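Local atomic coordinates of glutamate receptor IIB (Drosophila melanogaster, PDB entry 4WXJ), a protein that probably serves as a subunit of the glutamate-gated ion channels of the neuromuscular junction, its extracellular ligand-binding domain closing around the transmitter. Residues E37-Y42 with F58-V63; G18-S23 with L204-Q209. All blocks are in the same frame, centred on the assembly; numbering follows the deposited sequence.

Contact 1. Residues E37-Y42 with F58-V63; sequences ERFEGY and FNFEPV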
ATOM      1  N   GLU A  37     -11.169 -11.732  15.546  1.00 30.79           N
ATOM      2  CA  GLU A  37     -10.912 -13.096  15.102  1.00 33.08           C
ATOM      3  C   GLU A  37     -11.442 -13.341  13.684  1.00 24.13           C
ATOM      4  O   GLU A  37     -11.144 -14.365  13.075  1.00 27.61           O
ATOM      5  CB  GLU A  37     -11.532 -14.094  16.091  1.00 47.69           C
ATOM      6  CG  GLU A  37     -11.270 -15.562  15.764  1.00 68.92           C
ATOM      7  CD  GLU A  37     -11.616 -16.502  16.908  1.00 78.61           C
ATOM      8  OE1 GLU A  37     -12.010 -16.019  17.990  1.00 78.69           O
ATOM      9  OE2 GLU A  37     -11.495 -17.732  16.719  1.00 79.94           O
ATOM     10  N   ARG A  38     -12.216 -12.396  13.155  1.00 26.53           N
ATOM     11  CA  ARG A  38     -12.730 -12.503  11.788  1.00 32.68           C
ATOM     12  C   ARG A  38     -11.648 -12.316  10.727  1.00 40.79           C
ATOM     13  O   ARG A  38     -11.840 -12.678   9.563  1.00 30.19           O
ATOM     14  CB  ARG A  38     -13.830 -11.468  11.549  1.00 32.76           C
ATOM     15  CG  ARG A  38     -15.128 -11.739  12.280  1.00 32.75           C
ATOM     16  CD  ARG A  38     -16.055 -10.540  12.180  1.00 40.54           C
ATOM     17  NE  ARG A  38     -15.519  -9.383  12.890  1.00 36.82           N
ATOM     18  CZ  ARG A  38     -16.031  -8.157  12.827  1.00 37.37           C
ATOM     19  NH1 ARG A  38     -17.097  -7.913  12.077  1.00 36.80           N
ATOM     20  NH2 ARG A  38     -15.471  -7.171  13.513  1.00 34.49           N
ATOM     21  N   PHE A  39     -10.515 -11.750  11.133  1.00 29.93           N
ATOM     22  CA  PHE A  39      -9.523 -11.253  10.182  1.00 26.26           C
ATOM     23  C   PHE A  39      -8.156 -11.911  10.320  1.00 22.01           C
ATOM     24  O   PHE A  39      -7.832 -12.496  11.354  1.00 28.46           O
ATOM     25  CB  PHE A  39      -9.369  -9.744  10.349  1.00 23.20           C
ATOM     26  CG  PHE A  39     -10.674  -9.009  10.416  1.00 24.40           C
ATOM     27  CD1 PHE A  39     -11.495  -8.930   9.305  1.00 31.57           C
ATOM     28  CD2 PHE A  39     -11.072  -8.382  11.586  1.00 28.66           C
ATOM     29  CE1 PHE A  39     -12.694  -8.247   9.359  1.00 26.64           C
ATOM     30  CE2 PHE A  39     -12.270  -7.697  11.647  1.00 31.36           C
ATOM     31  CZ  PHE A  39     -13.081  -7.629  10.532  1.00 25.94           C
ATOM     32  N   GLU A  40      -7.360 -11.795   9.260  1.00 29.13           N
ATOM     33  CA  GLU A  40      -6.000 -12.317   9.240  1.00 27.93           C
ATOM     34  C   GLU A  40      -5.140 -11.489   8.292  1.00 20.56           C
ATOM     35  O   GLU A  40      -5.659 -10.731   7.472  1.00 21.39           O
ATOM     36  CB  GLU A  40      -5.988 -13.785   8.816  1.00 36.67           C
ATOM     37  CG  GLU A  40      -6.433 -14.022   7.379  1.00 36.18           C
ATOM     38  CD  GLU A  40      -6.448 -15.492   7.010  1.00 39.43           C
ATOM     39  OE1 GLU A  40      -6.053 -16.325   7.854  1.00 40.33           O
ATOM     40  OE2 GLU A  40      -6.855 -15.817   5.875  1.00 40.24           O
ATOM     41  N   GLY A  41      -3.825 -11.644   8.409  1.00 22.08           N
ATOM     42  CA  GLY A  41      -2.893 -10.956   7.535  1.00 26.48           C
ATOM     43  C   GLY A  41      -1.729 -10.344   8.285  1.00 22.71           C
ATOM     44  O   GLY A  41      -1.695 -10.347   9.517  1.00 20.23           O
ATOM     45  N   TYR A  42      -0.773  -9.824   7.522  1.00 24.32           N
ATOM     46  CA  TYR A  42       0.420  -9.187   8.069  1.00 24.86           C
ATOM     47  C   TYR A  42       0.072  -8.122   9.104  1.00 22.36           C
ATOM     48  O   TYR A  42       0.654  -8.086  10.188  1.00 25.76           O
ATOM     49  CB  TYR A  42       1.242  -8.560   6.937  1.00 21.80           C
ATOM     50  CG  TYR A  42       2.465  -7.805   7.407  1.00 22.14           C
ATOM     51  CD1 TYR A  42       2.365  -6.497   7.862  1.00 19.35           C
ATOM     52  CD2 TYR A  42       3.718  -8.398   7.387  1.00 19.81           C
ATOM     53  CE1 TYR A  42       3.476  -5.807   8.296  1.00 25.20           C
ATOM     54  CE2 TYR A  42       4.837  -7.713   7.814  1.00 21.96           C
ATOM     55  CZ  TYR A  42       4.710  -6.418   8.269  1.00 19.77           C
ATOM     56  OH  TYR A  42       5.819  -5.731   8.696  1.00 19.02           O
ATOM     57  N   PHE A  58      -7.578  -3.593  21.359  1.00 27.11           N
ATOM     58  CA  PHE A  58      -7.868  -2.990  20.067  1.00 33.09           C
ATOM     59  C   PHE A  58      -9.058  -3.641  19.379  1.00 33.57           C
ATOM     60  O   PHE A  58      -9.403  -4.789  19.654  1.00 35.23           O
ATOM     61  CB  PHE A  58      -6.642  -3.076  19.155  1.00 35.60           C
ATOM     62  CG  PHE A  58      -6.198  -4.481  18.873  1.00 32.32           C
ATOM     63  CD1 PHE A  58      -6.717  -5.183  17.799  1.00 29.76           C
ATOM     64  CD2 PHE A  58      -5.267  -5.103  19.689  1.00 34.65           C
ATOM     65  CE1 PHE A  58      -6.313  -6.479  17.542  1.00 30.01           C
ATOM     66  CE2 PHE A  58      -4.858  -6.398  19.435  1.00 28.99           C
ATOM     67  CZ  PHE A  58      -5.382  -7.088  18.360  1.00 34.59           C
ATOM     68  N   ASN A  59      -9.672  -2.882  18.478  1.00 38.97           N
ATOM     69  CA  ASN A  59     -10.782  -3.364  17.675  1.00 44.67           C
ATOM     70  C   ASN A  59     -10.582  -2.981  16.213  1.00 37.39           C
ATOM     71  O   ASN A  59     -10.466  -1.801  15.886  1.00 36.75           O
ATOM     72  CB  ASN A  59     -12.102  -2.795  18.199  1.00 52.28           C
ATOM     73  CG  ASN A  59     -13.295  -3.240  17.379  1.00 69.65           C
ATOM     74  OD1 ASN A  59     -13.329  -4.359  16.866  1.00 74.14           O
ATOM     75  ND2 ASN A  59     -14.280  -2.359  17.246  1.00 75.86           N
ATOM     76  N   PHE A  60     -10.530  -3.981  15.340  1.00 30.47           N
ATOM     77  CA  PHE A  60     -10.393  -3.732  13.911  1.00 30.65           C
ATOM     78  C   PHE A  60     -11.704  -3.235  13.316  1.00 41.07           C
ATOM     79  O   PHE A  60     -12.750  -3.864  13.480  1.00 32.84           O
ATOM     80  CB  PHE A  60      -9.943  -4.997  13.177  1.00 31.48           C
ATOM     81  CG  PHE A  60      -8.476  -5.280  13.302  1.00 43.68           C
ATOM     82  CD1 PHE A  60      -7.551  -4.541  12.583  1.00 50.09           C
ATOM     83  CD2 PHE A  60      -8.021  -6.294  14.127  1.00 47.08           C
ATOM     84  CE1 PHE A  60      -6.198  -4.803  12.693  1.00 47.19           C
ATOM     85  CE2 PHE A  60      -6.669  -6.559  14.237  1.00 47.24           C
ATOM     86  CZ  PHE A  60      -5.759  -5.812  13.520  1.00 41.96           C
ATOM     87  N   GLU A  61     -11.634  -2.097  12.630  1.00 37.21           N
ATOM     88  CA  GLU A  61     -12.773  -1.558  11.895  1.00 42.30           C
ATOM     89  C   GLU A  61     -12.357  -1.205  10.470  1.00 29.03           C
ATOM     90  O   GLU A  61     -11.906  -0.089  10.215  1.00 24.14           O
ATOM     91  CB  GLU A  61     -13.343  -0.323  12.596  1.00 52.14           C
ATOM     92  CG  GLU A  61     -13.970  -0.618  13.950  1.00 69.90           C
ATOM     93  CD  GLU A  61     -14.823   0.527  14.463  1.00 78.59           C
ATOM     94  OE1 GLU A  61     -14.848   1.594  13.813  1.00 80.24           O
ATOM     95  OE2 GLU A  61     -15.473   0.358  15.515  1.00 82.43           O
ATOM     96  N   PRO A  62     -12.490  -2.160   9.536  1.00 22.20           N
ATOM     97  CA  PRO A  62     -12.170  -1.839   8.141  1.00 23.60           C
ATOM     98  C   PRO A  62     -13.051  -0.715   7.601  1.00 33.60           C
ATOM     99  O   PRO A  62     -14.272  -0.764   7.753  1.00 34.82           O
ATOM    100  CB  PRO A  62     -12.430  -3.160   7.403  1.00 24.64           C
ATOM    101  CG  PRO A  62     -13.269  -3.974   8.323  1.00 31.48           C
ATOM    102  CD  PRO A  62     -12.872  -3.571   9.701  1.00 29.22           C
ATOM    103  N   VAL A  63     -12.431   0.287   6.984  1.00 31.03           N
ATOM    104  CA  VAL A  63     -13.149   1.474   6.529  1.00 30.70           C
ATOM    105  C   VAL A  63     -14.186   1.140   5.459  1.00 28.14           C
ATOM    106  O   VAL A  63     -13.990   0.235   4.646  1.00 25.13           O
ATOM    107  CB  VAL A  63     -12.176   2.542   5.978  1.00 33.62           C
ATOM    108  CG1 VAL A  63     -11.215   2.984   7.065  1.00 33.95           C
ATOM    109  CG2 VAL A  63     -11.413   2.015   4.767  1.00 25.30           C
TER
HETATM  110  O   HOH W   1     -13.218  -6.445  15.286  1.00 39.09           O
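Phe39 packs against Phe60 and Pro62 in an apolar side-chain contact inside one lobe of the ligand-binding domain, which has the two-lobed periplasmic-binding-protein fold. Strands 10-15 and 57-62 run side by side in a parallel sheet, and helix 42-54 belongs to the beta-alpha-beta crossover that joins them. Ahead of that helix the chain makes a small antiparallel pair, 23-24 with 39-40, and it is this pair that is tied here to the edge strand of the sheet. The backbones stay well apart, with 8.4 Å between Phe39 CA and Phe60 CA, so side chains fill the interval.

Phe39 has CG anti to its own carbonyl carbon (chi1 -47°), which sends the ring across toward strand 57-62. Its CE2 comes to 3.9 Å from Phe60 CB, so the touch on Phe60 is at the root of that side chain, and the two phenyl groups pass each other heading opposite ways. Farther out, Phe39 CZ reaches Pro62 CD at 4.1 Å. Phe22 joins the cluster, its ring meeting those of both Phe39 and Phe60.

Arg38 folds back over its neighbour. Its CB stands 3.9 Å above the centre of the Phe39 ring, and Phe39 CZ lies 3.6 Å from the guanidinium plane, over one face near the rim. NE bonds to Gly35 O and NH2 to a water, so two of the guanidinium nitrogens are held. The Asn36 side chain adds a direct tie, pairing with Phe58 O and Phe60 N.

The water accepts from Arg38 NH2 at 3.0 Å, in the guanidinium plane, and can donate to Asn59 OD1 at 2.6 Å, though it has more acceptors in reach than protons to give.

Contact 2. Residues G18-S23 with L204-Q209; sequences GKPYFS and LQYYVQ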
ATOM      1  N   GLY A  18      -7.374  -6.090   1.898  1.00 24.67           N
ATOM      2  CA  GLY A  18      -6.394  -6.262   0.845  1.00 25.65           C
ATOM      3  C   GLY A  18      -5.272  -7.162   1.310  1.00 29.98           C
ATOM      4  O   GLY A  18      -4.556  -6.841   2.258  1.00 24.43           O
ATOM      5  N   LYS A  19      -5.123  -8.301   0.645  1.00 30.08           N
ATOM      6  CA  LYS A  19      -4.120  -9.280   1.029  1.00 22.38           C
ATOM      7  C   LYS A  19      -2.729  -8.804   0.634  1.00 19.34           C
ATOM      8  O   LYS A  19      -2.586  -8.046  -0.324  1.00 19.17           O
ATOM      9  CB  LYS A  19      -4.419 -10.629   0.380  1.00 33.22           C
ATOM     10  CG  LYS A  19      -5.705 -11.274   0.868  1.00 30.31           C
ATOM     11  CD  LYS A  19      -6.024 -12.531   0.079  1.00 43.57           C
ATOM     12  CE  LYS A  19      -7.247 -13.240   0.637  1.00 54.84           C
ATOM     13  NZ  LYS A  19      -7.677 -14.373  -0.231  1.00 53.56           N
ATOM     14  N   PRO A  20      -1.694  -9.255   1.361  1.00 21.86           N
ATOM     15  CA  PRO A  20      -1.729 -10.155   2.520  1.00 20.44           C
ATOM     16  C   PRO A  20      -1.804  -9.431   3.865  1.00 26.46           C
ATOM     17  O   PRO A  20      -1.525 -10.034   4.901  1.00 28.64           O
ATOM     18  CB  PRO A  20      -0.411 -10.914   2.393  1.00 21.70           C
ATOM     19  CG  PRO A  20       0.521  -9.910   1.806  1.00 21.00           C
ATOM     20  CD  PRO A  20      -0.311  -9.024   0.904  1.00 29.06           C
ATOM     21  N   TYR A  21      -2.188  -8.159   3.851  1.00 21.46           N
ATOM     22  CA  TYR A  21      -2.137  -7.340   5.058  1.00 23.64           C
ATOM     23  C   TYR A  21      -3.358  -7.537   5.946  1.00 27.04           C
ATOM     24  O   TYR A  21      -3.233  -7.665   7.164  1.00 21.85           O
ATOM     25  CB  TYR A  21      -1.999  -5.863   4.679  1.00 26.44           C
ATOM     26  CG  TYR A  21      -0.843  -5.606   3.743  1.00 22.36           C
ATOM     27  CD1 TYR A  21       0.450  -5.460   4.229  1.00 19.11           C
ATOM     28  CD2 TYR A  21      -1.040  -5.524   2.372  1.00 19.08           C
ATOM     29  CE1 TYR A  21       1.512  -5.233   3.376  1.00 24.85           C
ATOM     30  CE2 TYR A  21       0.015  -5.297   1.512  1.00 25.07           C
ATOM     31  CZ  TYR A  21       1.290  -5.157   2.019  1.00 21.56           C
ATOM     32  OH  TYR A  21       2.344  -4.925   1.167  1.00 25.70           O
ATOM     33  N   PHE A  22      -4.536  -7.566   5.333  1.00 23.71           N
ATOM     34  CA  PHE A  22      -5.785  -7.648   6.078  1.00 23.40           C
ATOM     35  C   PHE A  22      -6.892  -8.203   5.193  1.00 20.19           C
ATOM     36  O   PHE A  22      -7.169  -7.662   4.124  1.00 22.23           O
ATOM     37  CB  PHE A  22      -6.168  -6.266   6.613  1.00 20.11           C
ATOM     38  CG  PHE A  22      -7.341  -6.275   7.546  1.00 24.52           C
ATOM     39  CD1 PHE A  22      -8.629  -6.101   7.067  1.00 31.96           C
ATOM     40  CD2 PHE A  22      -7.156  -6.443   8.906  1.00 28.05           C
ATOM     41  CE1 PHE A  22      -9.708  -6.103   7.926  1.00 29.43           C
ATOM     42  CE2 PHE A  22      -8.230  -6.445   9.772  1.00 25.56           C
ATOM     43  CZ  PHE A  22      -9.508  -6.272   9.281  1.00 30.04           C
ATOM     44  N   SER A  23      -7.515  -9.289   5.636  1.00 23.77           N
ATOM     45  CA  SER A  23      -8.592  -9.905   4.870  1.00 33.56           C
ATOM     46  C   SER A  23      -9.494 -10.755   5.756  1.00 27.46           C
ATOM     47  O   SER A  23      -9.147 -11.080   6.893  1.00 24.06           O
ATOM     48  CB  SER A  23      -8.024 -10.761   3.739  1.00 27.44           C
ATOM     49  OG  SER A  23      -7.224 -11.811   4.247  1.00 29.40           O
ATOM     50  N   LEU A 204       3.978  -6.157  -5.396  1.00 14.36           N
ATOM     51  CA  LEU A 204       4.374  -6.778  -6.652  1.00 14.09           C
ATOM     52  C   LEU A 204       4.918  -8.177  -6.401  1.00 16.86           C
ATOM     53  O   LEU A 204       4.567  -9.122  -7.107  1.00 24.96           O
ATOM     54  CB  LEU A 204       5.421  -5.925  -7.372  1.00 16.57           C
ATOM     55  CG  LEU A 204       5.690  -6.301  -8.833  1.00 19.37           C
ATOM     56  CD1 LEU A 204       6.095  -5.071  -9.627  1.00 30.48           C
ATOM     57  CD2 LEU A 204       6.765  -7.370  -8.948  1.00 28.74           C
ATOM     58  N   GLN A 205       5.778  -8.299  -5.393  1.00 23.95           N
ATOM     59  CA  GLN A 205       6.356  -9.589  -5.031  1.00 33.15           C
ATOM     60  C   GLN A 205       5.261 -10.578  -4.661  1.00 25.80           C
ATOM     61  O   GLN A 205       5.288 -11.733  -5.083  1.00 28.10           O
ATOM     62  CB  GLN A 205       7.332  -9.437  -3.863  1.00 33.38           C
ATOM     63  CG  GLN A 205       8.017 -10.742  -3.455  1.00 46.27           C
ATOM     64  CD  GLN A 205       8.766 -10.634  -2.140  1.00 57.39           C
ATOM     65  OE1 GLN A 205       8.645  -9.644  -1.417  1.00 57.76           O
ATOM     66  NE2 GLN A 205       9.547 -11.661  -1.822  1.00 62.48           N
ATOM     67  N   TYR A 206       4.301 -10.115  -3.867  1.00 20.16           N
ATOM     68  CA  TYR A 206       3.209 -10.964  -3.413  1.00 19.25           C
ATOM     69  C   TYR A 206       2.429 -11.563  -4.576  1.00 17.27           C
ATOM     70  O   TYR A 206       2.119 -12.754  -4.573  1.00 22.20           O
ATOM     71  CB  TYR A 206       2.254 -10.180  -2.515  1.00 18.70           C
ATOM     72  CG  TYR A 206       1.035 -10.977  -2.116  1.00 20.86           C
ATOM     73  CD1 TYR A 206       1.080 -11.863  -1.048  1.00 24.29           C
ATOM     74  CD2 TYR A 206      -0.160 -10.852  -2.813  1.00 22.31           C
ATOM     75  CE1 TYR A 206      -0.031 -12.598  -0.683  1.00 30.29           C
ATOM     76  CE2 TYR A 206      -1.276 -11.582  -2.454  1.00 28.33           C
ATOM     77  CZ  TYR A 206      -1.206 -12.454  -1.388  1.00 29.05           C
ATOM     78  OH  TYR A 206      -2.313 -13.183  -1.026  1.00 25.60           O
ATOM     79  N   TYR A 207       2.116 -10.734  -5.568  1.00 15.04           N
ATOM     80  CA  TYR A 207       1.263 -11.156  -6.673  1.00 20.88           C
ATOM     81  C   TYR A 207       2.029 -11.901  -7.762  1.00 19.27           C
ATOM     82  O   TYR A 207       1.494 -12.823  -8.376  1.00 22.77           O
ATOM     83  CB  TYR A 207       0.543  -9.947  -7.278  1.00 20.75           C
ATOM     84  CG  TYR A 207      -0.668  -9.513  -6.482  1.00 13.83           C
ATOM     85  CD1 TYR A 207      -1.854 -10.232  -6.548  1.00 23.36           C
ATOM     86  CD2 TYR A 207      -0.631  -8.386  -5.674  1.00 15.76           C
ATOM     87  CE1 TYR A 207      -2.966  -9.845  -5.825  1.00 32.04           C
ATOM     88  CE2 TYR A 207      -1.737  -7.988  -4.949  1.00 27.99           C
ATOM     89  CZ  TYR A 207      -2.904  -8.724  -5.028  1.00 36.11           C
ATOM     90  OH  TYR A 207      -4.011  -8.336  -4.309  1.00 39.47           O
ATOM     91  N   VAL A 208       3.278 -11.512  -8.002  1.00 16.16           N
ATOM     92  CA  VAL A 208       4.058 -12.134  -9.066  1.00 25.13           C
ATOM     93  C   VAL A 208       4.398 -13.580  -8.699  1.00 34.61           C
ATOM     94  O   VAL A 208       4.539 -14.437  -9.572  1.00 34.99           O
ATOM     95  CB  VAL A 208       5.353 -11.339  -9.366  1.00 28.32           C
ATOM     96  CG1 VAL A 208       6.431 -11.619  -8.322  1.00 40.13           C
ATOM     97  CG2 VAL A 208       5.864 -11.663 -10.760  1.00 36.01           C
ATOM     98  N   GLN A 209       4.516 -13.845  -7.402  1.00 29.23           N
ATOM     99  CA  GLN A 209       4.800 -15.190  -6.916  1.00 33.90           C
ATOM    100  C   GLN A 209       3.591 -16.121  -7.022  1.00 33.02           C
ATOM    101  O   GLN A 209       3.742 -17.342  -7.030  1.00 34.44           O
ATOM    102  CB  GLN A 209       5.274 -15.128  -5.462  1.00 36.08           C
ATOM    103  CG  GLN A 209       6.677 -14.562  -5.297  1.00 47.26           C
ATOM    104  CD  GLN A 209       7.112 -14.402  -3.842  1.00 55.64           C
ATOM    105  OE1 GLN A 209       8.282 -14.126  -3.570  1.00 56.12           O
ATOM    106  NE2 GLN A 209       6.178 -14.571  -2.905  1.00 56.83           N
TER
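Tyr206, on helix 201-208, lays its ring against Lys19 and Pro20 of the 18-23 loop, making a contact between the two lobes of the glutamate-binding domain. CB points at the loop, and with CG anti to the backbone N (chi1 175°) the ring stretches straight across from the helix. CG meets Pro20 CD at 3.8 Å. Down one side of the ring, CD1 touches Pro20 CG at 3.5 Å and CE1 touches Pro20 CB, also at 3.5 Å, so the pyrrolidine lies over one face, displaced toward the CD1-CE1 side. On the other side, CD2 sits 3.7 Å above the centre of the Tyr207 ring, an edge set over a face within the helix itself. CZ begins to meet Lys19 CB, and at the tip OH comes to 3.6 Å from that same CB, with Lys19 CD a little farther off.

One of these touches is a true CH-pi interaction: Pro20 CD stands 3.8 Å from the Tyr206 ring centroid, 14° off the normal. The peptide bond before Pro20 is cis, which brings the two residues close and probably helps both reach the one ring; Lys19 C lies over the ring as well. Beyond CG the lysine runs on extended, and its end leads away from the helix.

The loop is also braced by its own backbone bonds. Gly18 O accepts from both Tyr21 N and Phe22 N in a classic beta bulge. Phe261, from helix 252-261, touches Pro20 and Tyr206 alike, and nearby Tyr21 OH bonds to Asn203 OD1.

No hydrogen bond or salt bridge joins the two segments: methylene groups meet an aromatic ring and its hydroxyl, so the contact rests on dispersion and a CH-pi interaction, with no polar bond between the segments to fix its geometry.

Overall arrangement
The centres of the two contacts lie 16 Å apart, and segments 18-23 and 37-42 join them directly. Tyr42 N is 2.7 Å from Pro20 O and Glu40 O is 3.0 Å from Ser23 N, both probable hydrogen bonds. Phe22 then carries the loop of contact 2 into the aromatic cluster of contact 1, with Phe22 CE2 3.5 Å from Phe60 CD1. Contact 1 thus sits within one lobe, while contact 2 reaches across to the other. Contact 2 is also nearer the glutamate-binding residue Asp96, whose side chain is about 7 Å from that of Pro20 and about 12 Å from that of Pro62; the Tyr207 side chain is about 9 Å from the bound glutamate.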